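Local coordinates for fumarylacetoacetate hydrolase (Burkholderia xenovorans, PDB 5TI1), which probably hydrolyses fumarylacetoacetate to fumarate and acetoacetate, the last step of phenylalanine and tyrosine breakdown, at a metal-dependent active site, at residues Q40-G45 with V57-G62; E159-V164 with N173-N178. One frame throughout, in Å; residues are numbered along the deposited sequence.

Overall arrangement
Following the chain from the N terminus, contact 1 comes first: 57-62 folds back on 40-45 and closes the beta hairpin of strands 44-49 and 56-61, which forms part of the five-stranded antiparallel sheet of the N-terminal region. Contact 2 opens only after contact 1 has closed, in the C-terminal hydrolase region, where 173-178 comes back along the preceding helix and closes a short loop on 158-168. The two contacts are thus in series and neither nest nor cross. They lie on opposite sides of the chain's centre; the centres of contact 1 and contact 2 are about 38 Å apart, and the two do not touch.

Contact 1: residues Q40-G45 with V57-G62; sequences QNLPFG and VGVAIG
Gly45 and Gly58 bind each other through both backbone polar groups, as a hydrogen-bonded pair of antiparallel strands does. Gly58 N donates to Gly45 O over 2.9 Å in a nearly straight bond (171°), although it reaches the oxygen from above the carbonyl plane; the return bond, from Gly45 N to Gly58 O, is also 2.9 Å but more bent. The adjacent pair, Phe44 with Val59, is non-hydrogen-bonded. Beyond it the ladder slackens: Ala60 N reaches Pro43 O only weakly, at 3.3 Å, while the same oxygen takes a CA-H...O contact from Val59 CA. Further out, between the loop at Leu42 and strand 56-61, a water accepts from Leu42 N.

Side chains pack on this frame. Val59 puts CG1, anti to its backbone N (chi1 172°), against Leu42 CA at 3.6 Å, and its other methyl, CG2, lies alongside Phe44, 3.8 Å from CE1. Val57 CG1 meets the edge of that ring, near its plane. Pro43 CG rests on Ala60 CB, 3.8 Å away, and Leu42 CD2 lies beside Ile61 CD1. Leu112 and Leu116 of helix 102-116 cover Val59 and Ile61. Regular backbone pairing therefore secures the hairpin at the glycines, whereas before the strand begins, at Leu42 and Pro43, buried apolar contacts carry most of the join.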
loop_
_atom_site.group_PDB
_atom_site.type_symbol
_atom_site.label_atom_id
_atom_site.label_comp_id
_atom_site.label_asym_id
_atom_site.label_seq_id
_atom_site.Cartn_x
_atom_site.Cartn_y
_atom_site.Cartn_z
ATOM N N GLN B 40 -0.813 23.807 -24.371
ATOM C CA GLN B 40 -0.386 22.468 -24.749
ATOM C C GLN B 40 -0.370 21.504 -23.570
ATOM O O GLN B 40 -0.295 20.287 -23.780
ATOM C CB GLN B 40 1.004 22.520 -25.395
ATOM C CG GLN B 40 1.039 23.130 -26.800
ATOM C CD GLN B 40 1.049 24.646 -26.800
ATOM O OE1 GLN B 40 1.105 25.279 -25.742
ATOM N NE2 GLN B 40 1.008 25.241 -27.994
ATOM N N ASN B 41 -0.440 22.014 -22.342
ATOM C CA ASN B 41 -0.332 21.164 -21.165
ATOM C C ASN B 41 -1.686 20.559 -20.820
ATOM O O ASN B 41 -1.945 19.387 -21.122
ATOM C CB ASN B 41 0.234 21.957 -19.985
ATOM C CG ASN B 41 0.574 21.066 -18.801
ATOM O OD1 ASN B 41 0.213 19.890 -18.768
ATOM N ND2 ASN B 41 1.278 21.621 -17.829
ATOM N N LEU B 42 -2.552 21.356 -20.188
ATOM C CA LEU B 42 -3.874 20.931 -19.744
ATOM C C LEU B 42 -3.767 19.778 -18.743
ATOM O O LEU B 42 -4.261 18.669 -19.004
ATOM C CB LEU B 42 -4.735 20.540 -20.949
ATOM C CG LEU B 42 -4.748 21.590 -22.064
ATOM C CD1 LEU B 42 -5.609 21.145 -23.244
ATOM C CD2 LEU B 42 -5.211 22.937 -21.524
ATOM N N PRO B 43 -3.137 19.995 -17.591
ATOM C CA PRO B 43 -3.054 18.935 -16.586
ATOM C C PRO B 43 -4.308 18.899 -15.726
ATOM O O PRO B 43 -5.055 19.873 -15.633
ATOM C CB PRO B 43 -1.835 19.340 -15.756
ATOM C CG PRO B 43 -1.902 20.860 -15.771
ATOM C CD PRO B 43 -2.489 21.242 -17.129
ATOM N N PHE B 44 -4.519 17.752 -15.074
ATOM C CA PHE B 44 -5.698 17.515 -14.249
ATOM C C PHE B 44 -5.357 17.566 -12.766
ATOM O O PHE B 44 -4.303 17.079 -12.343
ATOM C CB PHE B 44 -6.336 16.159 -14.568
ATOM C CG PHE B 44 -6.976 16.099 -15.919
ATOM C CD1 PHE B 44 -8.306 16.441 -16.084
ATOM C CD2 PHE B 44 -6.249 15.699 -17.020
ATOM C CE1 PHE B 44 -8.902 16.387 -17.336
ATOM C CE2 PHE B 44 -6.835 15.639 -18.278
ATOM C CZ PHE B 44 -8.163 15.985 -18.433
ATOM N N GLY B 45 -6.274 18.135 -11.982
ATOM C CA GLY B 45 -6.142 18.204 -10.542
ATOM C C GLY B 45 -7.502 18.250 -9.876
ATOM O O GLY B 45 -8.545 18.199 -10.532
ATOM N N VAL B 57 -13.001 18.591 -10.245
ATOM C CA VAL B 57 -11.896 18.410 -11.174
ATOM C C VAL B 57 -11.570 19.738 -11.842
ATOM O O VAL B 57 -12.464 20.446 -12.321
ATOM C CB VAL B 57 -12.232 17.337 -12.217
ATOM C CG1 VAL B 57 -11.106 17.242 -13.208
ATOM C CG2 VAL B 57 -12.464 15.999 -11.523
ATOM N N GLY B 58 -10.281 20.072 -11.889
ATOM C CA GLY B 58 -9.838 21.278 -12.542
ATOM C C GLY B 58 -8.721 20.989 -13.524
ATOM O O GLY B 58 -8.015 19.984 -13.430
ATOM N N VAL B 59 -8.579 21.895 -14.483
ATOM C CA VAL B 59 -7.484 21.857 -15.440
ATOM C C VAL B 59 -6.764 23.196 -15.377
ATOM O O VAL B 59 -7.391 24.251 -15.524
ATOM C CB VAL B 59 -7.983 21.549 -16.867
ATOM C CG1 VAL B 59 -6.859 21.716 -17.875
ATOM C CG2 VAL B 59 -8.532 20.137 -16.934
ATOM N N ALA B 60 -5.453 23.152 -15.151
ATOM C CA ALA B 60 -4.671 24.381 -15.078
ATOM C C ALA B 60 -4.478 24.980 -16.463
ATOM O O ALA B 60 -4.202 24.273 -17.440
ATOM C CB ALA B 60 -3.310 24.118 -14.440
ATOM N N ILE B 61 -4.619 26.298 -16.542
ATOM C CA ILE B 61 -4.316 27.033 -17.763
ATOM C C ILE B 61 -3.792 28.405 -17.347
ATOM O O ILE B 61 -4.466 29.149 -16.622
ATOM C CB ILE B 61 -5.549 27.108 -18.689
ATOM C CG1 ILE B 61 -5.179 27.745 -20.030
ATOM C CG2 ILE B 61 -6.740 27.785 -18.008
ATOM C CD1 ILE B 61 -4.378 26.817 -20.917
ATOM N N GLY B 62 -2.561 28.720 -17.751
ATOM C CA GLY B 62 -1.925 29.933 -17.266
ATOM C C GLY B 62 -1.907 29.946 -15.752
ATOM O O GLY B 62 -1.670 28.921 -15.101
HETATM O O HOH W 1 -2.324 23.938 -18.938
#

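Contact 2: residues E159-V164 with N173-N178; sequences EHATNV and NALLPN
Thr162 and Ala174 are the residues whose CA atoms come nearest, 5.1 Å apart, where the irregular chain of 173-178 passes one flank of the helix at 159-164. The helix keeps its own ladder, with Asn163 N bonded to Glu159 O and Val164 N to His160 O, and no hydrogen bond crosses to the loop. Ala174 points its methyl at the helix: CB sits 3.5 Å from Thr162 O and 4.1 Å from Thr162 CG2, so the methyl touches both the carbonyl oxygen and, more loosely, the side chain of that residue. The Thr162 oxygen also receives a hydrogen bond from the hydroxyl of Ser166, one turn further along.

The arrangement is a helix followed by a return loop, with 173-178 leading on towards strand 185-188. Arg169, a predicted substrate-binding residue, bonds the carbonyl oxygens of Asn173 and Ala174 and so ties the loop's start to the residue just past the helix. Further along, Asn178 ND2 bonds Trp269 O and Val272 O of the second subunit.

Leu175 supplies the larger hydrophobic group. With CG anti to the carbonyl carbon (chi1 -70°) and the chain beyond it extended, the branch swings back over the helix, and CD2 settles 3.5 Å from Ala161 CB. The same methyl lies 3.9 Å from Thr162 OG1, the two side chains crossing at a slant; this hydroxyl is hydrogen-bonded to Lys158 O in the preceding turn. Ala161 also touches Trp179, while its neighbour His160, the predicted proton acceptor, points away from the loop, with Val164 CG2 over one face of its ring, displaced toward the rim.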
loop_
_atom_site.group_PDB
_atom_site.type_symbol
_atom_site.label_atom_id
_atom_site.label_comp_id
_atom_site.label_asym_id
_atom_site.label_seq_id
_atom_site.Cartn_x
_atom_site.Cartn_y
_atom_site.Cartn_z
ATOM N N GLU B 159 22.988 6.329 -12.088
ATOM C CA GLU B 159 23.891 7.252 -11.401
ATOM C C GLU B 159 23.623 7.276 -9.901
ATOM O O GLU B 159 24.555 7.360 -9.089
ATOM C CB GLU B 159 23.747 8.661 -11.989
ATOM C CG GLU B 159 24.134 8.800 -13.471
ATOM C CD GLU B 159 23.010 8.409 -14.427
ATOM O OE1 GLU B 159 22.039 7.748 -13.987
ATOM O OE2 GLU B 159 23.094 8.764 -15.623
ATOM N N HIS B 160 22.351 7.214 -9.515
ATOM C CA HIS B 160 22.007 7.178 -8.099
ATOM C C HIS B 160 22.474 5.879 -7.454
ATOM O O HIS B 160 23.116 5.893 -6.396
ATOM C CB HIS B 160 20.502 7.350 -7.929
ATOM C CG HIS B 160 20.050 7.259 -6.506
ATOM N ND1 HIS B 160 20.222 8.290 -5.607
ATOM C CD2 HIS B 160 19.458 6.254 -5.818
ATOM C CE1 HIS B 160 19.743 7.930 -4.430
ATOM N NE2 HIS B 160 19.277 6.698 -4.529
ATOM N N ALA B 161 22.148 4.739 -8.074
ATOM C CA ALA B 161 22.601 3.456 -7.552
ATOM C C ALA B 161 24.117 3.384 -7.512
ATOM O O ALA B 161 24.686 2.755 -6.613
ATOM C CB ALA B 161 22.039 2.314 -8.400
ATOM N N THR B 162 24.782 4.011 -8.487
ATOM C CA THR B 162 26.240 4.072 -8.478
ATOM C C THR B 162 26.740 4.942 -7.333
ATOM O O THR B 162 27.607 4.521 -6.555
ATOM C CB THR B 162 26.752 4.597 -9.819
ATOM O OG1 THR B 162 26.337 3.710 -10.865
ATOM C CG2 THR B 162 28.270 4.693 -9.814
ATOM N N ASN B 163 26.206 6.162 -7.212
ATOM C CA ASN B 163 26.632 7.055 -6.134
ATOM C C ASN B 163 26.428 6.402 -4.774
ATOM O O ASN B 163 27.370 6.279 -3.983
ATOM C CB ASN B 163 25.863 8.374 -6.209
ATOM C CG ASN B 163 26.315 9.244 -7.363
ATOM O OD1 ASN B 163 27.454 9.145 -7.816
ATOM N ND2 ASN B 163 25.421 10.100 -7.847
ATOM N N VAL B 164 25.199 5.952 -4.505
ATOM C CA VAL B 164 24.870 5.330 -3.226
ATOM C C VAL B 164 25.703 4.075 -3.012
ATOM O O VAL B 164 26.306 3.882 -1.950
ATOM C CB VAL B 164 23.365 5.021 -3.159
ATOM C CG1 VAL B 164 23.064 4.101 -1.997
ATOM C CG2 VAL B 164 22.577 6.311 -3.047
ATOM N N ASN B 173 32.503 -1.891 -7.083
ATOM C CA ASN B 173 31.395 -2.755 -6.693
ATOM C C ASN B 173 30.144 -1.950 -6.361
ATOM O O ASN B 173 29.372 -2.324 -5.476
ATOM C CB ASN B 173 31.774 -3.630 -5.503
ATOM C CG ASN B 173 33.006 -4.455 -5.761
ATOM O OD1 ASN B 173 32.921 -5.581 -6.250
ATOM N ND2 ASN B 173 34.169 -3.902 -5.428
ATOM N N ALA B 174 29.922 -0.840 -7.071
ATOM C CA ALA B 174 28.808 0.041 -6.722
ATOM C C ALA B 174 27.455 -0.605 -7.015
ATOM O O ALA B 174 26.508 -0.451 -6.237
ATOM C CB ALA B 174 28.931 1.370 -7.465
ATOM N N LEU B 175 27.339 -1.321 -8.129
ATOM C CA LEU B 175 26.068 -1.859 -8.586
ATOM C C LEU B 175 25.962 -3.328 -8.210
ATOM O O LEU B 175 26.868 -4.115 -8.497
ATOM C CB LEU B 175 25.916 -1.698 -10.099
ATOM C CG LEU B 175 25.725 -0.283 -10.640
ATOM C CD1 LEU B 175 25.519 -0.316 -12.146
ATOM C CD2 LEU B 175 24.552 0.379 -9.951
ATOM N N LEU B 176 24.858 -3.690 -7.561
ATOM C CA LEU B 176 24.614 -5.089 -7.269
ATOM C C LEU B 176 24.138 -5.800 -8.534
ATOM O O LEU B 176 23.484 -5.194 -9.388
ATOM C CB LEU B 176 23.587 -5.229 -6.154
ATOM C CG LEU B 176 24.135 -4.762 -4.800
ATOM C CD1 LEU B 176 23.032 -4.629 -3.754
ATOM C CD2 LEU B 176 25.219 -5.727 -4.330
ATOM N N PRO B 177 24.474 -7.079 -8.690
ATOM C CA PRO B 177 24.200 -7.740 -9.976
ATOM C C PRO B 177 22.731 -7.723 -10.377
ATOM O O PRO B 177 22.431 -7.571 -11.565
ATOM C CB PRO B 177 24.730 -9.165 -9.748
ATOM C CG PRO B 177 24.724 -9.343 -8.270
ATOM C CD PRO B 177 25.060 -8.002 -7.705
ATOM N N ASN B 178 21.796 -7.838 -9.434
ATOM C CA ASN B 178 20.395 -7.840 -9.848
ATOM C C ASN B 178 19.934 -6.481 -10.383
ATOM O O ASN B 178 18.904 -6.422 -11.063
ATOM C CB ASN B 178 19.492 -8.295 -8.694
ATOM C CG ASN B 178 19.584 -7.386 -7.477
ATOM O OD1 ASN B 178 20.508 -6.586 -7.355
ATOM N ND2 ASN B 178 18.631 -7.523 -6.563
#